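Local atomic coordinates of paenibacillus xanthan lyase (PDB entry 6F2P), a protein that cleaves the polysaccharide xanthan as a lyase (EC 4.2.2.12) and carries several bound calcium ions. Residues 58-63 / 70-75; 437-442 / 613-618. All coordinates share one frame; numbering follows the deposited sequence.

Interaction 1 (58-63 / 70-75)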
loop_
_atom_site.group_PDB
_atom_site.type_symbol
_atom_site.label_atom_id
_atom_site.label_comp_id
_atom_site.label_asym_id
_atom_site.label_seq_id
_atom_site.Cartn_x
_atom_site.Cartn_y
_atom_site.Cartn_z
ATOM N N TRP A 58 -26.225 -39.400 -17.258
ATOM C CA TRP A 58 -25.762 -39.945 -15.992
ATOM C C TRP A 58 -26.779 -39.548 -14.944
ATOM O O TRP A 58 -27.431 -38.517 -15.078
ATOM C CB TRP A 58 -24.393 -39.394 -15.609
ATOM C CG TRP A 58 -23.262 -40.024 -16.336
ATOM C CD1 TRP A 58 -22.551 -41.121 -15.949
ATOM C CD2 TRP A 58 -22.691 -39.591 -17.577
ATOM N NE1 TRP A 58 -21.579 -41.405 -16.877
ATOM C CE2 TRP A 58 -21.644 -40.481 -17.888
ATOM C CE3 TRP A 58 -22.974 -38.544 -18.462
ATOM C CZ2 TRP A 58 -20.870 -40.355 -19.048
ATOM C CZ3 TRP A 58 -22.207 -38.419 -19.616
ATOM C CH2 TRP A 58 -21.171 -39.323 -19.898
ATOM N N ASN A 59 -26.920 -40.369 -13.910
ATOM C CA ASN A 59 -27.860 -40.072 -12.843
ATOM C C ASN A 59 -27.384 -38.919 -11.969
ATOM O O ASN A 59 -28.186 -38.197 -11.379
ATOM C CB ASN A 59 -28.124 -41.317 -11.994
ATOM C CG ASN A 59 -29.278 -42.146 -12.526
ATOM O OD1 ASN A 59 -30.223 -41.613 -13.122
ATOM N ND2 ASN A 59 -29.209 -43.459 -12.313
ATOM N N ASP A 60 -26.075 -38.732 -11.898
ATOM C CA ASP A 60 -25.527 -37.684 -11.055
ATOM C C ASP A 60 -25.673 -36.329 -11.739
ATOM O O ASP A 60 -25.164 -35.313 -11.254
ATOM C CB ASP A 60 -24.066 -37.981 -10.695
ATOM C CG ASP A 60 -23.104 -37.784 -11.866
ATOM O OD1 ASP A 60 -23.549 -37.614 -13.023
ATOM O OD2 ASP A 60 -21.878 -37.817 -11.626
ATOM N N ALA A 61 -26.351 -36.332 -12.882
ATOM C CA ALA A 61 -26.578 -35.113 -13.638
ATOM C C ALA A 61 -27.968 -35.111 -14.242
ATOM O O ALA A 61 -28.105 -35.151 -15.464
ATOM C CB ALA A 61 -25.531 -34.964 -14.728
ATOM N N PRO A 62 -29.005 -35.058 -13.390
ATOM C CA PRO A 62 -30.394 -35.064 -13.872
ATOM C C PRO A 62 -30.765 -33.738 -14.519
ATOM O O PRO A 62 -30.227 -32.704 -14.132
ATOM C CB PRO A 62 -31.206 -35.249 -12.592
ATOM C CG PRO A 62 -30.338 -34.678 -11.513
ATOM C CD PRO A 62 -28.925 -34.969 -11.921
ATOM N N PHE A 63 -31.681 -33.760 -15.479
ATOM C CA PHE A 63 -32.021 -32.541 -16.195
ATOM C C PHE A 63 -33.364 -31.950 -15.806
ATOM O O PHE A 63 -34.187 -32.601 -15.152
ATOM C CB PHE A 63 -31.980 -32.775 -17.703
ATOM C CG PHE A 63 -30.607 -33.009 -18.225
ATOM C CD1 PHE A 63 -29.639 -32.021 -18.117
ATOM C CD2 PHE A 63 -30.269 -34.217 -18.808
ATOM C CE1 PHE A 63 -28.360 -32.236 -18.582
ATOM C CE2 PHE A 63 -28.989 -34.437 -19.280
ATOM C CZ PHE A 63 -28.034 -33.447 -19.164
ATOM N N ILE A 70 -25.702 -29.758 -17.124
ATOM C CA ILE A 70 -25.114 -29.487 -18.436
ATOM C C ILE A 70 -23.589 -29.650 -18.399
ATOM O O ILE A 70 -23.013 -30.415 -19.175
ATOM C CB ILE A 70 -25.473 -28.069 -18.936
ATOM C CG1 ILE A 70 -26.994 -27.892 -18.993
ATOM C CG2 ILE A 70 -24.847 -27.798 -20.298
ATOM C CD1 ILE A 70 -27.666 -28.788 -20.002
ATOM N N THR A 71 -22.944 -28.936 -17.485
ATOM C CA THR A 71 -21.496 -28.963 -17.363
ATOM C C THR A 71 -21.008 -30.350 -16.977
ATOM O O THR A 71 -20.030 -30.864 -17.543
ATOM C CB THR A 71 -21.015 -27.947 -16.295
ATOM O OG1 THR A 71 -21.341 -26.617 -16.712
ATOM C CG2 THR A 71 -19.508 -28.050 -16.064
ATOM N N THR A 72 -21.696 -30.948 -16.004
ATOM C CA THR A 72 -21.305 -32.249 -15.465
ATOM C C THR A 72 -21.325 -33.307 -16.555
ATOM O O THR A 72 -20.381 -34.096 -16.690
ATOM C CB THR A 72 -22.231 -32.687 -14.326
ATOM O OG1 THR A 72 -22.383 -31.605 -13.407
ATOM C CG2 THR A 72 -21.649 -33.873 -13.591
ATOM N N THR A 73 -22.400 -33.307 -17.337
ATOM C CA THR A 73 -22.551 -34.264 -18.419
ATOM C C THR A 73 -21.399 -34.126 -19.404
ATOM O O THR A 73 -20.750 -35.125 -19.751
ATOM C CB THR A 73 -23.892 -34.074 -19.158
ATOM O OG1 THR A 73 -24.982 -34.266 -18.246
ATOM C CG2 THR A 73 -24.009 -35.054 -20.304
ATOM N N TYR A 74 -21.133 -32.890 -19.841
ATOM C CA TYR A 74 -20.093 -32.653 -20.842
ATOM C C TYR A 74 -18.700 -32.938 -20.299
ATOM O O TYR A 74 -17.823 -33.362 -21.046
ATOM C CB TYR A 74 -20.159 -31.241 -21.407
ATOM C CG TYR A 74 -21.209 -31.044 -22.474
ATOM C CD1 TYR A 74 -21.284 -31.888 -23.574
ATOM C CD2 TYR A 74 -22.128 -30.007 -22.384
ATOM C CE1 TYR A 74 -22.257 -31.703 -24.559
ATOM C CE2 TYR A 74 -23.094 -29.816 -23.355
ATOM C CZ TYR A 74 -23.157 -30.665 -24.437
ATOM O OH TYR A 74 -24.123 -30.464 -25.397
ATOM N N ARG A 75 -18.485 -32.719 -19.007
ATOM C CA ARG A 75 -17.193 -33.087 -18.432
ATOM C C ARG A 75 -17.009 -34.603 -18.447
ATOM O O ARG A 75 -15.927 -35.102 -18.784
ATOM C CB ARG A 75 -17.008 -32.508 -17.025
ATOM C CG ARG A 75 -16.950 -30.997 -17.020
ATOM C CD ARG A 75 -16.594 -30.385 -15.674
ATOM N NE ARG A 75 -16.275 -28.969 -15.851
ATOM C CZ ARG A 75 -15.929 -28.135 -14.875
ATOM N NH1 ARG A 75 -15.854 -28.567 -13.622
ATOM N NH2 ARG A 75 -15.655 -26.862 -15.159
HETATM O O HOH W 1 -27.059 -36.354 -17.526
HETATM O O HOH W 2 -24.566 -32.442 -11.977
#
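Phe-63 and Trp-58 hold Thr-73 between them, each meeting a different branch of the threonine. The CZ atom of Phe-63 reaches Thr-73 OG1 at 3.3 Å, while in the plane of the Trp-58 indole, at its edge, lies the methyl CG2, 3.9 Å from CZ3. With OG1 of Thr-73 anti to the carbonyl carbon (chi1 -61°), the hydroxyl is turned to the loop and also bonds Ser-69 O one helical turn back, and CG2 is left for the indole. The Trp-58 ring is fixed farther off by NE1 on Tyr-44 O and by an edge-to-face stack with His-76. This is a connection in the N-terminal helical domain of a family 8 polysaccharide lyase: residues 58-63 of the linker after helix 28-46, with a type I turn from Trp-58 to Ala-61, fold back on the first turns of helix 68-85. No direct hydrogen bond joins the segments; water does. One molecule accepts from Trp-58 N and donates to Ala-61 O (2.6 Å) and Thr-73 OG1 (3.0 Å); a second donates to Asp-60 O and to Thr-72 OG1, itself bonded to Thr-68 O. Ala-61 CB fits beside Thr-72 CB at 4.0 Å. Ala-61 O stands over the centre of the Phe-63 ring, 3.9 Å above its plane, and Ile-70 CD1 lies 3.8 Å from Phe-63 CE1, the two side chains crossing at about a right angle. Cutting Phe-63 back to an alanine is likely to open a gap beside Ile-70 CD1 and leave the Thr-73 hydroxyl without its aromatic neighbour.

Interaction 2 (437-442 / 613-618)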
loop_
_atom_site.group_PDB
_atom_site.type_symbol
_atom_site.label_atom_id
_atom_site.label_comp_id
_atom_site.label_asym_id
_atom_site.label_seq_id
_atom_site.Cartn_x
_atom_site.Cartn_y
_atom_site.Cartn_z
ATOM N N GLY A 437 0.489 -14.019 14.768
ATOM C CA GLY A 437 0.745 -12.614 14.520
ATOM C C GLY A 437 -0.405 -11.708 14.894
ATOM O O GLY A 437 -0.200 -10.528 15.177
ATOM N N THR A 438 -1.614 -12.259 14.900
ATOM C CA THR A 438 -2.821 -11.466 15.110
ATOM C C THR A 438 -2.974 -10.974 16.543
ATOM O O THR A 438 -2.505 -11.620 17.483
ATOM C CB THR A 438 -4.081 -12.275 14.754
ATOM O OG1 THR A 438 -4.080 -13.502 15.494
ATOM C CG2 THR A 438 -4.106 -12.590 13.269
ATOM N N THR A 439 -3.641 -9.833 16.700
ATOM C CA THR A 439 -4.120 -9.400 18.007
ATOM C C THR A 439 -5.637 -9.495 18.012
ATOM O O THR A 439 -6.284 -8.845 17.203
ATOM C CB THR A 439 -3.716 -7.946 18.295
ATOM O OG1 THR A 439 -2.292 -7.871 18.416
ATOM C CG2 THR A 439 -4.360 -7.449 19.571
ATOM N N VAL A 440 -6.204 -10.295 18.915
ATOM C CA VAL A 440 -7.651 -10.563 18.906
ATOM C C VAL A 440 -8.327 -10.588 20.286
ATOM O O VAL A 440 -7.657 -10.694 21.323
ATOM C CB VAL A 440 -7.960 -11.933 18.264
ATOM C CG1 VAL A 440 -7.517 -11.978 16.808
ATOM C CG2 VAL A 440 -7.308 -13.048 19.075
ATOM N N LEU A 441 -9.660 -10.498 20.285
ATOM C CA LEU A 441 -10.456 -10.802 21.474
ATOM C C LEU A 441 -10.580 -12.311 21.546
ATOM O O LEU A 441 -10.921 -12.951 20.549
ATOM C CB LEU A 441 -11.851 -10.204 21.371
ATOM C CG LEU A 441 -11.940 -8.685 21.319
ATOM C CD1 LEU A 441 -13.388 -8.257 21.087
ATOM C CD2 LEU A 441 -11.367 -8.063 22.600
ATOM N N GLN A 442 -10.300 -12.883 22.714
ATOM C CA GLN A 442 -10.193 -14.334 22.837
ATOM C C GLN A 442 -11.470 -15.070 22.448
ATOM O O GLN A 442 -12.563 -14.745 22.934
ATOM C CB GLN A 442 -9.786 -14.725 24.253
ATOM C CG GLN A 442 -9.882 -16.208 24.517
ATOM C CD GLN A 442 -9.346 -16.592 25.877
ATOM O OE1 GLN A 442 -9.349 -15.783 26.804
ATOM N NE2 GLN A 442 -8.868 -17.831 26.001
ATOM N N GLY A 613 -2.312 -1.685 26.304
ATOM C CA GLY A 613 -1.467 -2.869 26.315
ATOM C C GLY A 613 -0.408 -2.835 25.225
ATOM O O GLY A 613 -0.433 -1.976 24.334
ATOM N N SER A 614 0.535 -3.765 25.290
ATOM C CA SER A 614 1.644 -3.764 24.349
ATOM C C SER A 614 2.296 -5.131 24.288
ATOM O O SER A 614 2.064 -5.979 25.149
ATOM C CB SER A 614 2.690 -2.712 24.752
ATOM O OG SER A 614 3.492 -3.128 25.851
ATOM N N TYR A 615 3.110 -5.344 23.265
ATOM C CA TYR A 615 3.919 -6.547 23.183
ATOM C C TYR A 615 5.156 -6.233 22.370
ATOM O O TYR A 615 5.200 -5.238 21.639
ATOM C CB TYR A 615 3.144 -7.713 22.545
ATOM C CG TYR A 615 2.711 -7.476 21.106
ATOM C CD1 TYR A 615 3.612 -7.614 20.053
ATOM C CD2 TYR A 615 1.394 -7.132 20.801
ATOM C CE1 TYR A 615 3.227 -7.389 18.750
ATOM C CE2 TYR A 615 0.994 -6.913 19.491
ATOM C CZ TYR A 615 1.918 -7.039 18.471
ATOM O OH TYR A 615 1.540 -6.818 17.164
ATOM N N SER A 616 6.155 -7.094 22.500
ATOM C CA SER A 616 7.300 -7.081 21.614
ATOM C C SER A 616 7.886 -8.478 21.593
ATOM O O SER A 616 7.944 -9.147 22.624
ATOM C CB SER A 616 8.346 -6.069 22.080
ATOM O OG SER A 616 8.914 -6.457 23.315
ATOM N N TYR A 617 8.284 -8.929 20.409
ATOM C CA TYR A 617 9.002 -10.190 20.256
ATOM C C TYR A 617 9.759 -10.171 18.939
ATOM O O TYR A 617 9.484 -9.333 18.072
ATOM C CB TYR A 617 8.055 -11.401 20.334
ATOM C CG TYR A 617 6.983 -11.465 19.262
ATOM C CD1 TYR A 617 5.807 -10.739 19.386
ATOM C CD2 TYR A 617 7.132 -12.282 18.144
ATOM C CE1 TYR A 617 4.815 -10.801 18.415
ATOM C CE2 TYR A 617 6.143 -12.356 17.168
ATOM C CZ TYR A 617 4.990 -11.609 17.311
ATOM O OH TYR A 617 4.003 -11.662 16.352
ATOM N N VAL A 618 10.709 -11.090 18.798
ATOM C CA VAL A 618 11.572 -11.128 17.628
ATOM C C VAL A 618 11.589 -12.533 17.076
ATOM O O VAL A 618 11.939 -13.470 17.790
ATOM C CB VAL A 618 13.029 -10.774 17.992
ATOM C CG1 VAL A 618 13.932 -10.984 16.799
ATOM C CG2 VAL A 618 13.131 -9.349 18.515
HETATM O O HOH W 3 2.596 -9.819 15.008
#
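Gly-437 and Thr-439 face two tyrosines, Tyr-617 and Tyr-615, across the interior of the super-sandwich domain of this family 8 lyase, where antiparallel sheets are layered on one another. Strand 439-441 is an outermost strand of one sheet, next to 508-516; strand 613-621 belongs to the nine-strand sheet, between 493-501 and 559-563. Even the closest CA atoms, those of Thr-439 and Tyr-615, are 10.0 Å apart, so the tyrosines span the space between the backbones. Gly-437 comes first: its CA lies 3.9 Å from Tyr-617 OH, and at its phi of 86° a side chain would collide with the carbonyl oxygen of the residue before. Its own carbonyl oxygen accepts from a water at 2.9 Å and from Lys-484 NZ; the same water lies 2.7 Å from Tyr-617 OH and so links the tyrosine to the glycine backbone. Thr-438 points away from strand 613-618 and bonds Leu-435 O through its hydroxyl. Thr-439 turns back toward it, and its chi1 of -66° sets OG1 beside the backbone N, where it hydrogen-bonds Lys-484 NZ and Thr-510 OG1. The segment is paired by backbone bonds with 507-511: Gly-437 and Thr-438 with Ile-511, Val-440 with Glu-509, Gln-442 with Ala-507. Both tyrosines hold CG between the backbone N and the carbonyl carbon, Tyr-615 at chi1 63°, which sends their rings across to the first sheet. Lys-484 NZ thus gathers three oxygens, Gly-437 O, Thr-439 OG1 and Tyr-615 OH, a polar junction inside a buried contact. Within that junction the two side chains approach at a slant, Thr-439 OG1 lying 3.6 Å from Tyr-615 CE2.

Overall arrangement
From the N terminus, the chain reaches interaction 1 first: helix 28-46 ends, the linker turns at 58-61 and, with six residues between the segments, helix 68-85 presents 70-75, closing a very short loop within the helical domain. Interaction 2 opens much later, in the super-sandwich domain, at strand 439-441, and closes 171 residues on at strand 613-621, after a span rich in strands and without helix. The two are in series, neither nesting nor crossing. The centres of interactions 1 and 2 are about 50 Å apart and their nearest atoms about 33 Å, so they do not touch. One is local, fastening a linker to the following helix; the other joins two sheets.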